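Local structure of sensor protein (Bacteroides thetaiotaomicron, 2X7X) at residues A[109-122]-A[145-157]. The protein binds fructose through this periplasmic domain of a hybrid two-component sensor, whose cytoplasmic part is probably a histidine kinase that regulates transcription. Residues are numbered along the deposited sequence; the frame is centred on the assembly and turned at random.
With K (potassium ion), chain G; FRU (beta-D-fructofuranose), chain E.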
loop_
_atom_site.group_PDB
_atom_site.type_symbol
_atom_site.label_atom_id
_atom_site.label_comp_id
_atom_site.label_asym_id
_atom_site.label_seq_id
_atom_site.Cartn_x
_atom_site.Cartn_y
_atom_site.Cartn_z
ATOM N N ASP A 109 -9.817 16.592 5.987
ATOM C CA ASP A 109 -11.162 17.151 6.221
ATOM C C ASP A 109 -12.087 16.181 6.964
ATOM O O ASP A 109 -12.585 15.205 6.391
ATOM C CB ASP A 109 -11.820 17.618 4.922
ATOM C CG ASP A 109 -13.068 18.456 5.167
ATOM O OD1 ASP A 109 -13.513 19.134 4.219
ATOM O OD2 ASP A 109 -13.604 18.463 6.299
ATOM N N ASN A 110 -12.337 16.475 8.233
ATOM C CA ASN A 110 -13.131 15.578 9.056
ATOM C C ASN A 110 -14.596 15.560 8.671
ATOM O O ASN A 110 -15.273 14.546 8.855
ATOM C CB ASN A 110 -12.904 15.851 10.553
ATOM C CG ASN A 110 -11.558 15.316 11.037
ATOM O OD1 ASN A 110 -11.401 14.123 11.264
ATOM N ND2 ASN A 110 -10.580 16.190 11.157
ATOM N N TYR A 111 -15.083 16.668 8.116
ATOM C CA TYR A 111 -16.480 16.764 7.713
ATOM C C TYR A 111 -16.717 15.815 6.541
ATOM O O TYR A 111 -17.673 15.036 6.534
ATOM C CB TYR A 111 -16.824 18.198 7.331
ATOM C CG TYR A 111 -18.281 18.458 7.010
ATOM C CD1 TYR A 111 -18.792 18.230 5.732
ATOM C CD2 TYR A 111 -19.148 18.959 7.978
ATOM C CE1 TYR A 111 -20.134 18.480 5.436
ATOM C CE2 TYR A 111 -20.489 19.213 7.682
ATOM C CZ TYR A 111 -20.966 18.973 6.410
ATOM O OH TYR A 111 -22.284 19.234 6.123
ATOM N N GLU A 112 -15.820 15.870 5.566
ATOM C CA GLU A 112 -15.892 15.010 4.403
ATOM C C GLU A 112 -15.765 13.532 4.746
ATOM O O GLU A 112 -16.395 12.690 4.114
ATOM C CB GLU A 112 -14.840 15.420 3.378
ATOM C CG GLU A 112 -15.311 16.577 2.508
ATOM C CD GLU A 112 -16.651 16.294 1.828
ATOM O OE1 GLU A 112 -17.510 17.205 1.833
ATOM O OE2 GLU A 112 -16.848 15.154 1.314
ATOM N N ILE A 113 -14.949 13.223 5.748
ATOM C CA ILE A 113 -14.849 11.849 6.254
ATOM C C ILE A 113 -16.194 11.374 6.817
ATOM O O ILE A 113 -16.639 10.280 6.502
ATOM C CB ILE A 113 -13.689 11.678 7.261
ATOM C CG1 ILE A 113 -12.373 11.792 6.519
ATOM C CG2 ILE A 113 -13.753 10.328 7.936
ATOM C CD1 ILE A 113 -11.189 11.995 7.400
ATOM N N GLY A 114 -16.847 12.225 7.600
ATOM C CA GLY A 114 -18.151 11.908 8.151
ATOM C C GLY A 114 -19.122 11.644 7.025
ATOM O O GLY A 114 -19.848 10.634 7.021
ATOM N N ARG A 115 -19.116 12.553 6.056
ATOM C CA ARG A 115 -19.955 12.448 4.878
ATOM C C ARG A 115 -19.737 11.109 4.201
ATOM O O ARG A 115 -20.697 10.375 3.966
ATOM C CB ARG A 115 -19.622 13.576 3.935
ATOM C CG ARG A 115 -20.687 13.898 2.933
ATOM C CD ARG A 115 -20.024 14.447 1.667
ATOM N NE ARG A 115 -20.980 15.158 0.842
ATOM C CZ ARG A 115 -21.573 16.288 1.213
ATOM N NH1 ARG A 115 -22.439 16.888 0.397
ATOM N NH2 ARG A 115 -21.288 16.821 2.402
ATOM N N SER A 116 -18.473 10.782 3.919
ATOM C CA SER A 116 -18.096 9.478 3.379
ATOM C C SER A 116 -18.590 8.293 4.216
ATOM O O SER A 116 -19.001 7.265 3.661
ATOM C CB SER A 116 -16.589 9.375 3.271
ATOM O OG SER A 116 -16.091 10.247 2.308
ATOM N N VAL A 117 -18.517 8.413 5.540
ATOM C CA VAL A 117 -18.966 7.353 6.417
ATOM C C VAL A 117 -20.466 7.169 6.265
ATOM O O VAL A 117 -20.943 6.055 6.127
ATOM C CB VAL A 117 -18.619 7.641 7.879
ATOM C CG1 VAL A 117 -19.483 6.816 8.807
ATOM C CG2 VAL A 117 -17.188 7.354 8.125
ATOM N N GLY A 118 -21.218 8.265 6.299
ATOM C CA GLY A 118 -22.663 8.194 6.099
ATOM C C GLY A 118 -23.037 7.595 4.752
ATOM O O GLY A 118 -23.957 6.774 4.682
ATOM N N ASN A 119 -22.324 7.986 3.686
ATOM C CA ASN A 119 -22.632 7.448 2.365
ATOM C C ASN A 119 -22.334 5.952 2.285
ATOM O O ASN A 119 -23.114 5.201 1.714
ATOM C CB ASN A 119 -21.937 8.210 1.221
ATOM C CG ASN A 119 -22.591 9.579 0.907
ATOM O OD1 ASN A 119 -23.773 9.816 1.179
ATOM N ND2 ASN A 119 -21.794 10.486 0.351
ATOM N N TYR A 120 -21.219 5.528 2.866
ATOM C CA TYR A 120 -20.841 4.137 2.832
ATOM C C TYR A 120 -21.859 3.251 3.577
ATOM O O TYR A 120 -22.232 2.188 3.082
ATOM C CB TYR A 120 -19.422 3.944 3.373
ATOM C CG TYR A 120 -19.038 2.494 3.466
ATOM C CD1 TYR A 120 -18.324 1.876 2.445
ATOM C CD2 TYR A 120 -19.427 1.725 4.572
ATOM C CE1 TYR A 120 -17.995 0.524 2.531
ATOM C CE2 TYR A 120 -19.108 0.391 4.663
ATOM C CZ TYR A 120 -18.393 -0.208 3.647
ATOM O OH TYR A 120 -18.085 -1.546 3.753
ATOM N N ILE A 121 -22.309 3.690 4.746
ATOM C CA ILE A 121 -23.317 2.965 5.487
ATOM C C ILE A 121 -24.670 2.920 4.748
ATOM O O ILE A 121 -25.328 1.866 4.694
ATOM C CB ILE A 121 -23.488 3.542 6.906
ATOM C CG1 ILE A 121 -22.181 3.403 7.712
ATOM C CG2 ILE A 121 -24.636 2.846 7.631
ATOM C CD1 ILE A 121 -22.156 4.143 9.048
ATOM N N ALA A 122 -25.088 4.055 4.184
ATOM C CA ALA A 122 -26.378 4.141 3.486
ATOM C C ALA A 122 -26.411 3.206 2.291
ATOM O O ALA A 122 -27.435 2.580 2.011
ATOM C CB ALA A 122 -26.682 5.579 3.058
ATOM N N GLU A 145 -17.087 17.590 13.535
ATOM C CA GLU A 145 -17.201 17.467 12.092
ATOM C C GLU A 145 -17.553 16.040 11.673
ATOM O O GLU A 145 -18.468 15.848 10.863
ATOM C CB GLU A 145 -15.945 17.983 11.399
ATOM C CG GLU A 145 -15.839 19.486 11.437
ATOM C CD GLU A 145 -14.440 20.018 11.164
ATOM O OE1 GLU A 145 -13.675 19.394 10.381
ATOM O OE2 GLU A 145 -14.108 21.086 11.743
ATOM N N ARG A 146 -16.882 15.037 12.233
ATOM C CA ARG A 146 -17.283 13.655 11.972
ATOM C C ARG A 146 -18.784 13.431 12.174
ATOM O O ARG A 146 -19.392 12.612 11.487
ATOM C CB ARG A 146 -16.446 12.659 12.775
ATOM C CG ARG A 146 -15.089 12.420 12.137
ATOM C CD ARG A 146 -14.072 11.836 13.099
ATOM N NE ARG A 146 -12.718 12.046 12.603
ATOM C CZ ARG A 146 -11.620 11.443 13.067
ATOM N NH1 ARG A 146 -11.701 10.543 14.050
ATOM N NH2 ARG A 146 -10.427 11.761 12.552
ATOM N N HIS A 147 -19.392 14.178 13.084
ATOM C CA HIS A 147 -20.831 14.043 13.294
ATOM C C HIS A 147 -21.630 14.838 12.269
ATOM O O HIS A 147 -22.590 14.318 11.703
ATOM C CB HIS A 147 -21.225 14.413 14.720
ATOM C CG HIS A 147 -22.703 14.473 14.948
ATOM N ND1 HIS A 147 -23.474 13.345 15.134
ATOM C CD2 HIS A 147 -23.550 15.528 15.034
ATOM C CE1 HIS A 147 -24.733 13.704 15.317
ATOM N NE2 HIS A 147 -24.805 15.023 15.260
ATOM N N GLN A 148 -21.212 16.076 12.009
ATOM C CA GLN A 148 -21.949 16.979 11.119
ATOM C C GLN A 148 -22.026 16.413 9.699
ATOM O O GLN A 148 -23.094 16.416 9.071
ATOM C CB GLN A 148 -21.296 18.361 11.083
ATOM C CG GLN A 148 -21.524 19.224 12.296
ATOM C CD GLN A 148 -20.455 20.330 12.461
ATOM O OE1 GLN A 148 -20.257 20.847 13.563
ATOM N NE2 GLN A 148 -19.761 20.688 11.366
ATOM N N GLY A 149 -20.881 15.928 9.212
ATOM C CA GLY A 149 -20.740 15.433 7.849
ATOM C C GLY A 149 -21.563 14.187 7.680
ATOM O O GLY A 149 -22.185 13.975 6.646
ATOM N N PHE A 150 -21.585 13.375 8.723
ATOM C CA PHE A 150 -22.362 12.156 8.721
ATOM C C PHE A 150 -23.858 12.448 8.717
ATOM O O PHE A 150 -24.616 11.746 8.049
ATOM C CB PHE A 150 -21.978 11.324 9.938
ATOM C CG PHE A 150 -22.967 10.271 10.294
ATOM C CD1 PHE A 150 -23.072 9.118 9.535
ATOM C CD2 PHE A 150 -23.780 10.428 11.402
ATOM C CE1 PHE A 150 -23.970 8.137 9.874
ATOM C CE2 PHE A 150 -24.699 9.454 11.746
ATOM C CZ PHE A 150 -24.795 8.306 10.984
ATOM N N MET A 151 -24.276 13.461 9.480
ATOM C CA MET A 151 -25.677 13.886 9.477
ATOM C C MET A 151 -26.072 14.476 8.124
ATOM O O MET A 151 -27.196 14.261 7.648
ATOM C CB MET A 151 -25.985 14.885 10.596
ATOM C CG MET A 151 -25.933 14.291 12.015
ATOM S SD MET A 151 -26.844 12.738 12.260
ATOM C CE MET A 151 -28.456 13.319 12.781
ATOM N N ALA A 152 -25.142 15.185 7.488
ATOM C CA ALA A 152 -25.438 15.795 6.195
ATOM C C ALA A 152 -25.742 14.716 5.152
ATOM O O ALA A 152 -26.712 14.821 4.400
ATOM C CB ALA A 152 -24.291 16.702 5.735
ATOM N N ALA A 153 -24.909 13.679 5.139
ATOM C CA ALA A 153 -25.037 12.570 4.211
ATOM C C ALA A 153 -26.334 11.812 4.409
ATOM O O ALA A 153 -27.061 11.581 3.450
ATOM C CB ALA A 153 -23.847 11.615 4.343
ATOM N N ILE A 154 -26.637 11.433 5.640
ATOM C CA ILE A 154 -27.777 10.550 5.857
ATOM C C ILE A 154 -29.121 11.275 5.864
ATOM O O ILE A 154 -30.177 10.631 5.960
ATOM C CB ILE A 154 -27.621 9.647 7.106
ATOM C CG1 ILE A 154 -27.746 10.471 8.383
ATOM C CG2 ILE A 154 -26.316 8.859 7.043
ATOM C CD1 ILE A 154 -28.294 9.686 9.562
ATOM N N SER A 155 -29.091 12.603 5.752
ATOM C CA SER A 155 -30.326 13.386 5.615
ATOM C C SER A 155 -30.974 13.096 4.273
ATOM O O SER A 155 -32.193 13.134 4.155
ATOM C CB SER A 155 -30.078 14.888 5.776
ATOM O OG SER A 155 -29.096 15.329 4.855
ATOM N N LYS A 156 -30.150 12.791 3.272
ATOM C CA LYS A 156 -30.642 12.394 1.943
ATOM C C LYS A 156 -31.282 10.994 1.879
ATOM O O LYS A 156 -31.677 10.564 0.801
ATOM C CB LYS A 156 -29.531 12.517 0.877
ATOM C CG LYS A 156 -29.002 13.942 0.676
ATOM C CD LYS A 156 -30.138 14.938 0.326
ATOM C CE LYS A 156 -29.884 16.368 0.855
ATOM N NZ LYS A 156 -28.663 16.990 0.229
ATOM N N PHE A 157 -31.385 10.288 3.007
ATOM C CA PHE A 157 -31.993 8.949 3.030
ATOM C C PHE A 157 -32.986 8.889 4.159
ATOM O O PHE A 157 -32.595 8.729 5.325
ATOM C CB PHE A 157 -30.949 7.844 3.223
ATOM C CG PHE A 157 -29.907 7.790 2.139
ATOM C CD1 PHE A 157 -28.772 8.617 2.193
ATOM C CD2 PHE A 157 -30.049 6.908 1.067
ATOM C CE1 PHE A 157 -27.801 8.573 1.193
ATOM C CE2 PHE A 157 -29.073 6.841 0.058
ATOM C CZ PHE A 157 -27.946 7.682 0.120
HETATM K K K G . -32.284 10.262 7.616
HETATM C C1 FRU E . -5.447 10.006 17.829
HETATM C C2 FRU E . -6.942 10.142 17.608
HETATM C C3 FRU E . -7.415 9.368 16.381
HETATM C C4 FRU E . -8.459 10.300 15.798
HETATM C C5 FRU E . -7.806 11.655 16.038
HETATM C C6 FRU E . -8.764 12.844 16.070
HETATM O O1 FRU E . -5.116 10.432 19.149
HETATM O O2 FRU E . -7.617 9.734 18.803
HETATM O O3 FRU E . -7.913 8.060 16.701
HETATM O O4 FRU E . -8.731 10.037 14.417
HETATM O O5 FRU E . -7.233 11.509 17.341
HETATM O O6 FRU E . -8.007 14.067 16.177
HETATM O O HOH W 1 -11.198 19.144 10.129
HETATM O O HOH W 2 -26.053 11.534 0.849
HETATM O O HOH W 3 -31.317 11.644 9.700
HETATM O O HOH W 4 -33.659 12.040 5.675
#
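Helices 110-122 and 145-155 cross at -42° with their axes 6.3 Å apart, and Gly114 and Gly149 account for that closeness: a beta carbon on either would collide with the facing backbone. Backbone CA-H...O contacts bridge the two helices, among them a nearly straight one from Gly149 CA to Tyr111 O at 3.4 Å. The same CA sits over the centre of the Tyr111 ring, a CH-pi contact; with CG anti to the backbone N (chi1 -175°), the ring swings across the second helix as a knob among Glu145, Gln148, Gly149 and Ala152. Further along, Gly118 CA meets the edge of the Phe150 ring at CD1, 3.6 Å away, and Ala122 CB stands 3.7 Å from the Phe157 ring centroid, over its face. Both helices pack on the sheet containing strand 128-135, in the second lobe of a periplasmic-binding-protein fold, and their N-terminal ends face the sugar cleft. There Arg146 grips Asn110 OD1 side-on, through NE (2.8 Å) and NH2 (2.9 Å), while NH1 and NH2 both donate to fructose O4. Asn110 ND2 bonds Tyr245, which also makes a cation-pi contact with Arg146. A leucine in place of Arg146 would probably leave Asn110 OD1 and fructose O4 without these donors. At the far end, Ile154 O and Phe157 O bind a potassium ion, joined by Ile160 O.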